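Long-range contacts in amine Dehydrogenase (Pseudomonas putida, PDB 1JMX), which probably carries electrons through two covalently bound c-type hemes, as the heme-bearing alpha subunit of a quinohemoprotein amine dehydrogenase: residues L412-K417 with V466-A471; N234-R239 with A254-E259; G297-I302 with R333-A338. One frame throughout, in Å; residues are numbered along the deposited sequence.

Interaction 1: L412-K417 with V466-A471; sequences LPASWK and VIATLA
The indole of Trp416 lies over Ala468, whose CB sits beneath one face of the six-membered ring, 3.4 Å from its centroid and 18° off the ring normal. This is a CH-pi contact, and the small methyl suits it, because the ring can settle flat on the neighbouring strand. With CG anti to the carbonyl carbon (chi1 -65°), the indole swings across to its partner strand. Its far corner then meets Val466 differently: CG1 comes up at the ring edge, 3.5 Å from CZ3 of Trp416. The strands 414-417 and 466-470 run antiparallel, and in this E-set domain they bring Trp416, Val466 and Ala468 against Val370 of strand 367-378, while Phe393 of strand 391-400 packs on Trp416 and Val466. Four backbone bonds fasten the hydrogen-bonded pairs Ser415 with Thr469 and Lys417 with Ile467; the bond from Ser415 N to Thr469 O is 2.9 Å long and nearly straight at 171°. Beyond the strand end, Ala471 N donates to Pro413 O over 3.2 Å. The face bearing Ser415, Lys417, Thr469 and Ile467 is more polar. There the lysine chain slants across the branched Ile467, CG of Lys417 lying 3.7 Å from CB of Ile467, and bends at its last torsion to fold the ammonium over the isoleucine. NZ comes unusually close there, so its exact place is doubtful; it has a weak, long ion pair with Glu419. Thr469 OG1 rests against CB of Ser415 at 3.2 Å. Toward the other end, Leu412 meets Leu470 branch to branch, CD1 to CD2 at 3.9 Å, an apolar pair joined by Val365.

Interaction 2: N234-R239 with A254-E259; sequences NGYEWR and AALDGE
Tyr236 and Ala255 are joined by one nearly linear backbone hydrogen bond, Ala255 N to Tyr236 O at 2.8 Å and 178°, with the donor in the carbonyl plane on a lone pair. Next to it, Glu237 and Ala254 form an antiparallel non-hydrogen-bonded pair. Across to strand 223-233, Tyr236 and Glu237 both face Tyr233, a classic beta bulge. The side chains of Tyr236 and Leu256 run side by side in the same direction, and CD2 of Leu256 packs on CB of Tyr236 at 3.4 Å. Tyr236 holds CG between its backbone N and carbonyl carbon (chi1 77°), which carries the ring alongside the second strand; the methyl of Ala254 then lies near the ring plane at the edge, CB to CD1 of Tyr236 4.3 Å. Tyrosine suits this buried place: the flat apolar ring packs among Ala254, Leu256 and Trp170, while its hydroxyl is satisfied by the carbonyl of Leu70. Over one ring face lies CG of Glu237. That glutamate turns its OE1 to Arg239, whose NH1 (2.9 Å) and NH2 (3.0 Å) grip this single oxygen end-on, both from the same face of the carboxylate. Arg79 pairs with OE2 of Glu237 and Glu35 with NH2 of Arg239, so the buried glutamate's charge is probably balanced on both oxygens. The contact joins strands 237-244 and 247-256, a hairpin of the eight-stranded antiparallel barrel, where the first strand begins. Strand 259-266 continues the sheet beyond Ala254, and helix 165-173 lays Trp170 against Leu256 and, steeply inclined, against the Tyr236 ring.

Interaction 3: G297-I302 with R333-A338; sequences GGESEI and RLKARA
Glu299 folds back over the partner strand, bent at its second torsion (chi2 -89°), so that OE1 comes within 3.3 Å of CG of Lys335, the two side chains crossing at about a right angle. OE1 of Glu299 also lies 3.1 Å from Ala336 O, an unfavourable meeting of two acceptors, perhaps eased by the nearby charges of Lys335 and Arg337, whose NE is 4.0 Å from OE1, beyond a salt bridge. Glu301 reaches Arg333 by a long salt bridge, OE2 to NE 3.7 Å, the oxygen at the guanidinium edge and the two flat groups 81° apart. Long, charged chains suit this face: their methylenes cover the backbone while the charged ends reach opposite charges or the more exposed side. On the face carrying Ile302, Leu334 and Ala336, apolar groups meet: CD1 of Leu334 touches CB of Ile302 at 3.9 Å. Between these two faces the antiparallel backbones set the register, with two bonds each for Ser300 with Ala336 and Ile302 with Leu334. Glu320 holds Arg337 and Glu326 holds Arg333 by salt bridges from strand 319-327. That strand flanks 331-338 at the sheet margin, whereas strand 285-295 borders 299-307 and packs Val289 on Ile302.

The three contacts follow one another along the chain, each in a different domain range of the subunit: interaction 2 in domain II, interaction 3 in domain III and interaction 1 in domain IV. All join antiparallel strands, but none touches another. Interactions 1 and 3 are closest, with centres 23 Å apart and nearest atoms about 10 Å apart, on the same side of the chain's centre. Interaction 2 lies 37 Å from interaction 1 and 36 Å from interaction 3, between centres. It approaches a heme-binding residue: the Tyr236 side chain is about 10 Å from that of Lys32, which binds the second heme. Interaction 1 instead has a bound nickel ion about 10 Å from the Leu470 side chain.

Interaction 1: L412-K417 with V466-A471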
# COMPACT_ATOMS: atom_id res chain seq x y z
N LEU A 412 10.94 -25.43 -18.32
CA LEU A 412 11.41 -26.78 -18.03
C LEU A 412 11.33 -27.15 -16.56
O LEU A 412 11.52 -26.30 -15.69
CB LEU A 412 12.85 -26.97 -18.53
CG LEU A 412 13.10 -26.89 -20.04
CD1 LEU A 412 14.55 -27.25 -20.34
CD2 LEU A 412 12.19 -27.85 -20.75
N PRO A 413 11.05 -28.43 -16.26
CA PRO A 413 10.95 -28.91 -14.88
C PRO A 413 12.25 -28.68 -14.12
O PRO A 413 13.34 -28.77 -14.69
CB PRO A 413 10.62 -30.39 -15.05
CG PRO A 413 11.24 -30.73 -16.39
CD PRO A 413 10.84 -29.54 -17.21
N ALA A 414 12.13 -28.37 -12.83
CA ALA A 414 13.31 -28.11 -12.03
C ALA A 414 13.09 -28.32 -10.55
O ALA A 414 11.98 -28.53 -10.08
CB ALA A 414 13.78 -26.68 -12.26
N SER A 415 14.20 -28.28 -9.82
CA SER A 415 14.21 -28.40 -8.38
C SER A 415 14.19 -26.96 -7.88
O SER A 415 14.80 -26.08 -8.49
CB SER A 415 15.49 -29.10 -7.91
OG SER A 415 15.77 -28.82 -6.55
N TRP A 416 13.50 -26.73 -6.77
CA TRP A 416 13.40 -25.40 -6.22
C TRP A 416 13.84 -25.32 -4.78
O TRP A 416 13.58 -26.22 -3.99
CB TRP A 416 11.96 -24.90 -6.31
CG TRP A 416 11.50 -24.72 -7.69
CD1 TRP A 416 10.86 -25.64 -8.48
CD2 TRP A 416 11.63 -23.54 -8.49
NE1 TRP A 416 10.59 -25.10 -9.71
CE2 TRP A 416 11.05 -23.82 -9.74
CE3 TRP A 416 12.19 -22.28 -8.26
CZ2 TRP A 416 11.01 -22.87 -10.77
CZ3 TRP A 416 12.15 -21.35 -9.28
CH2 TRP A 416 11.57 -21.65 -10.52
N LYS A 417 14.55 -24.24 -4.48
CA LYS A 417 15.01 -23.98 -3.13
C LYS A 417 15.05 -22.48 -2.87
O LYS A 417 14.94 -21.66 -3.78
CB LYS A 417 16.36 -24.63 -2.82
CG LYS A 417 17.53 -24.12 -3.62
CD LYS A 417 18.81 -24.77 -3.10
CE LYS A 417 19.91 -24.80 -4.16
NZ LYS A 417 20.23 -23.43 -4.63
N VAL A 466 15.28 -17.05 -4.81
CA VAL A 466 14.62 -18.24 -5.34
C VAL A 466 15.52 -18.95 -6.36
O VAL A 466 15.75 -18.43 -7.45
CB VAL A 466 13.28 -17.85 -5.99
CG1 VAL A 466 12.64 -19.05 -6.67
CG2 VAL A 466 12.34 -17.29 -4.92
N ILE A 467 16.00 -20.13 -6.00
CA ILE A 467 16.89 -20.90 -6.87
C ILE A 467 16.21 -22.08 -7.55
O ILE A 467 15.65 -22.96 -6.89
CB ILE A 467 18.12 -21.48 -6.11
CG1 ILE A 467 18.71 -20.44 -5.16
CG2 ILE A 467 19.18 -21.96 -7.11
CD1 ILE A 467 19.19 -19.21 -5.82
N ALA A 468 16.26 -22.10 -8.88
CA ALA A 468 15.71 -23.19 -9.68
C ALA A 468 16.90 -23.90 -10.32
O ALA A 468 17.83 -23.26 -10.80
CB ALA A 468 14.80 -22.65 -10.77
N THR A 469 16.89 -25.23 -10.28
CA THR A 469 17.97 -25.99 -10.88
C THR A 469 17.33 -26.99 -11.83
O THR A 469 16.55 -27.85 -11.42
CB THR A 469 18.85 -26.70 -9.83
OG1 THR A 469 18.05 -27.61 -9.07
CG2 THR A 469 19.47 -25.70 -8.88
N LEU A 470 17.60 -26.81 -13.12
CA LEU A 470 17.05 -27.66 -14.15
C LEU A 470 17.30 -29.15 -13.98
O LEU A 470 18.40 -29.58 -13.64
CB LEU A 470 17.54 -27.19 -15.51
CG LEU A 470 16.46 -26.66 -16.44
CD1 LEU A 470 15.57 -25.68 -15.69
CD2 LEU A 470 17.10 -26.02 -17.66
N ALA A 471 16.23 -29.93 -14.15
CA ALA A 471 16.31 -31.38 -14.06
C ALA A 471 17.14 -31.84 -15.26
O ALA A 471 17.91 -32.79 -15.18
CB ALA A 471 14.92 -31.98 -14.12

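Interaction 2: N234-R239 with A254-E259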
# COMPACT_ATOMS: atom_id res chain seq x y z
N ASN A 234 -20.13 -3.66 -21.54
CA ASN A 234 -19.68 -2.85 -22.67
C ASN A 234 -19.35 -3.63 -23.95
O ASN A 234 -18.46 -3.25 -24.70
CB ASN A 234 -18.49 -1.99 -22.24
CG ASN A 234 -18.21 -0.84 -23.19
OD1 ASN A 234 -19.09 -0.41 -23.94
ND2 ASN A 234 -16.99 -0.34 -23.16
N GLY A 235 -20.05 -4.74 -24.17
CA GLY A 235 -19.85 -5.53 -25.37
C GLY A 235 -18.58 -6.35 -25.51
O GLY A 235 -18.46 -7.09 -26.48
N TYR A 236 -17.66 -6.24 -24.56
CA TYR A 236 -16.41 -7.02 -24.62
C TYR A 236 -15.85 -7.43 -23.27
O TYR A 236 -15.15 -8.43 -23.19
CB TYR A 236 -15.34 -6.28 -25.44
CG TYR A 236 -14.64 -5.14 -24.72
CD1 TYR A 236 -13.33 -5.27 -24.27
CD2 TYR A 236 -15.29 -3.92 -24.50
CE1 TYR A 236 -12.68 -4.23 -23.63
CE2 TYR A 236 -14.66 -2.87 -23.86
CZ TYR A 236 -13.35 -3.03 -23.43
OH TYR A 236 -12.71 -1.98 -22.83
N GLU A 237 -16.16 -6.67 -22.22
CA GLU A 237 -15.66 -6.98 -20.87
C GLU A 237 -16.38 -8.14 -20.20
O GLU A 237 -17.38 -7.98 -19.51
CB GLU A 237 -15.70 -5.73 -19.98
CG GLU A 237 -14.66 -4.67 -20.33
CD GLU A 237 -13.22 -5.06 -19.96
OE1 GLU A 237 -12.96 -6.22 -19.59
OE2 GLU A 237 -12.35 -4.17 -20.05
N TRP A 238 -15.80 -9.32 -20.39
CA TRP A 238 -16.32 -10.57 -19.86
C TRP A 238 -15.90 -10.81 -18.41
O TRP A 238 -14.71 -10.84 -18.10
CB TRP A 238 -15.84 -11.71 -20.75
CG TRP A 238 -16.15 -13.09 -20.26
CD1 TRP A 238 -15.46 -13.80 -19.33
CD2 TRP A 238 -17.20 -13.94 -20.73
NE1 TRP A 238 -16.00 -15.06 -19.19
CE2 TRP A 238 -17.07 -15.17 -20.04
CE3 TRP A 238 -18.23 -13.79 -21.66
CZ2 TRP A 238 -17.94 -16.25 -20.26
CZ3 TRP A 238 -19.09 -14.86 -21.88
CH2 TRP A 238 -18.94 -16.07 -21.18
N ARG A 239 -16.88 -11.01 -17.54
CA ARG A 239 -16.64 -11.28 -16.14
C ARG A 239 -17.39 -12.55 -15.78
O ARG A 239 -18.61 -12.60 -15.86
CB ARG A 239 -17.12 -10.12 -15.26
CG ARG A 239 -16.35 -8.85 -15.46
CD ARG A 239 -14.89 -9.02 -15.08
NE ARG A 239 -14.15 -7.78 -15.31
CZ ARG A 239 -13.77 -7.36 -16.51
NH1 ARG A 239 -14.04 -8.08 -17.58
NH2 ARG A 239 -13.15 -6.20 -16.63
N ALA A 254 -11.33 -10.34 -22.21
CA ALA A 254 -11.72 -9.31 -23.14
C ALA A 254 -12.15 -10.19 -24.31
O ALA A 254 -11.36 -10.97 -24.82
CB ALA A 254 -10.55 -8.45 -23.53
N ALA A 255 -13.44 -10.14 -24.63
CA ALA A 255 -14.02 -10.91 -25.72
C ALA A 255 -14.14 -10.03 -26.95
O ALA A 255 -15.04 -9.20 -27.05
CB ALA A 255 -15.39 -11.44 -25.30
N LEU A 256 -13.22 -10.23 -27.89
CA LEU A 256 -13.19 -9.45 -29.11
C LEU A 256 -12.90 -10.30 -30.35
O LEU A 256 -12.00 -11.14 -30.32
CB LEU A 256 -12.11 -8.36 -29.00
CG LEU A 256 -12.25 -7.32 -27.89
CD1 LEU A 256 -10.93 -6.58 -27.72
CD2 LEU A 256 -13.41 -6.37 -28.20
N ASP A 257 -13.67 -10.09 -31.42
CA ASP A 257 -13.46 -10.81 -32.68
C ASP A 257 -13.50 -12.35 -32.52
O ASP A 257 -12.70 -13.07 -33.11
CB ASP A 257 -12.13 -10.30 -33.28
CG ASP A 257 -11.65 -11.08 -34.50
OD1 ASP A 257 -12.22 -10.91 -35.60
OD2 ASP A 257 -10.68 -11.87 -34.35
N GLY A 258 -14.45 -12.84 -31.72
CA GLY A 258 -14.57 -14.28 -31.48
C GLY A 258 -13.34 -14.90 -30.84
O GLY A 258 -13.02 -16.07 -31.07
N GLU A 259 -12.69 -14.12 -30.00
CA GLU A 259 -11.49 -14.54 -29.32
C GLU A 259 -11.56 -13.96 -27.91
O GLU A 259 -11.97 -12.82 -27.72
CB GLU A 259 -10.29 -13.96 -30.06
CG GLU A 259 -8.97 -14.68 -29.83
CD GLU A 259 -7.80 -13.99 -30.53
OE1 GLU A 259 -6.65 -14.18 -30.08
OE2 GLU A 259 -8.03 -13.26 -31.51

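Interaction 3: G297-I302 with R333-A338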
# COMPACT_ATOMS: atom_id res chain seq x y z
N GLY A 297 16.65 -35.72 -30.22
CA GLY A 297 16.90 -37.11 -29.88
C GLY A 297 15.99 -37.56 -28.76
O GLY A 297 16.37 -38.39 -27.93
N GLY A 298 14.77 -37.01 -28.74
CA GLY A 298 13.82 -37.36 -27.70
C GLY A 298 12.47 -37.82 -28.20
O GLY A 298 12.14 -37.69 -29.38
N GLU A 299 11.69 -38.38 -27.27
CA GLU A 299 10.35 -38.88 -27.53
C GLU A 299 9.42 -38.10 -26.59
O GLU A 299 9.67 -38.03 -25.38
CB GLU A 299 10.29 -40.38 -27.18
CG GLU A 299 10.04 -41.31 -28.35
CD GLU A 299 8.55 -41.54 -28.61
OE1 GLU A 299 8.05 -41.11 -29.67
OE2 GLU A 299 7.89 -42.19 -27.76
N SER A 300 8.36 -37.51 -27.14
CA SER A 300 7.44 -36.73 -26.33
C SER A 300 6.01 -36.71 -26.84
O SER A 300 5.77 -36.68 -28.05
CB SER A 300 7.95 -35.29 -26.19
OG SER A 300 7.01 -34.47 -25.52
N GLU A 301 5.07 -36.73 -25.90
CA GLU A 301 3.65 -36.68 -26.21
C GLU A 301 3.30 -35.20 -26.35
O GLU A 301 3.39 -34.44 -25.39
CB GLU A 301 2.84 -37.31 -25.08
CG GLU A 301 1.45 -37.87 -25.49
CD GLU A 301 0.32 -36.85 -25.41
OE1 GLU A 301 -0.01 -36.40 -24.27
OE2 GLU A 301 -0.27 -36.52 -26.47
N ILE A 302 3.00 -34.78 -27.58
CA ILE A 302 2.64 -33.41 -27.84
C ILE A 302 1.18 -33.33 -28.24
O ILE A 302 0.68 -34.17 -28.99
CB ILE A 302 3.50 -32.81 -28.95
CG1 ILE A 302 4.96 -32.74 -28.50
CG2 ILE A 302 3.01 -31.43 -29.32
CD1 ILE A 302 5.87 -32.08 -29.51
N ARG A 333 -3.78 -35.09 -30.24
CA ARG A 333 -2.72 -35.68 -29.41
C ARG A 333 -1.84 -36.60 -30.25
O ARG A 333 -2.34 -37.44 -31.00
CB ARG A 333 -3.31 -36.46 -28.25
CG ARG A 333 -3.92 -35.60 -27.19
CD ARG A 333 -4.59 -36.46 -26.16
NE ARG A 333 -3.72 -37.57 -25.78
CZ ARG A 333 -4.12 -38.84 -25.68
NH1 ARG A 333 -5.39 -39.17 -25.93
NH2 ARG A 333 -3.25 -39.79 -25.32
N LEU A 334 -0.53 -36.46 -30.09
CA LEU A 334 0.39 -37.28 -30.85
C LEU A 334 1.68 -37.58 -30.13
O LEU A 334 2.02 -36.96 -29.12
CB LEU A 334 0.68 -36.63 -32.21
CG LEU A 334 1.06 -35.15 -32.25
CD1 LEU A 334 2.57 -34.97 -32.05
CD2 LEU A 334 0.64 -34.56 -33.58
N LYS A 335 2.36 -38.61 -30.61
CA LYS A 335 3.64 -38.99 -30.05
C LYS A 335 4.62 -38.47 -31.08
O LYS A 335 4.40 -38.63 -32.28
CB LYS A 335 3.75 -40.51 -29.95
CG LYS A 335 4.83 -40.95 -29.00
CD LYS A 335 4.38 -40.78 -27.56
CE LYS A 335 3.25 -41.76 -27.21
NZ LYS A 335 2.83 -41.67 -25.78
N ALA A 336 5.66 -37.79 -30.63
CA ALA A 336 6.63 -37.26 -31.56
C ALA A 336 8.02 -37.68 -31.14
O ALA A 336 8.25 -38.07 -29.99
CB ALA A 336 6.54 -35.75 -31.62
N ARG A 337 8.94 -37.59 -32.08
CA ARG A 337 10.32 -37.97 -31.82
C ARG A 337 11.20 -37.06 -32.65
O ARG A 337 10.97 -36.90 -33.84
CB ARG A 337 10.57 -39.42 -32.24
CG ARG A 337 11.92 -39.98 -31.81
CD ARG A 337 12.14 -41.38 -32.37
NE ARG A 337 10.98 -42.25 -32.15
CZ ARG A 337 10.36 -42.93 -33.12
NH1 ARG A 337 10.79 -42.85 -34.38
NH2 ARG A 337 9.30 -43.68 -32.83
N ALA A 338 12.17 -36.43 -32.00
CA ALA A 338 13.11 -35.55 -32.70
C ALA A 338 14.40 -36.35 -32.86
O ALA A 338 14.78 -37.11 -31.97
CB ALA A 338 13.36 -34.29 -31.89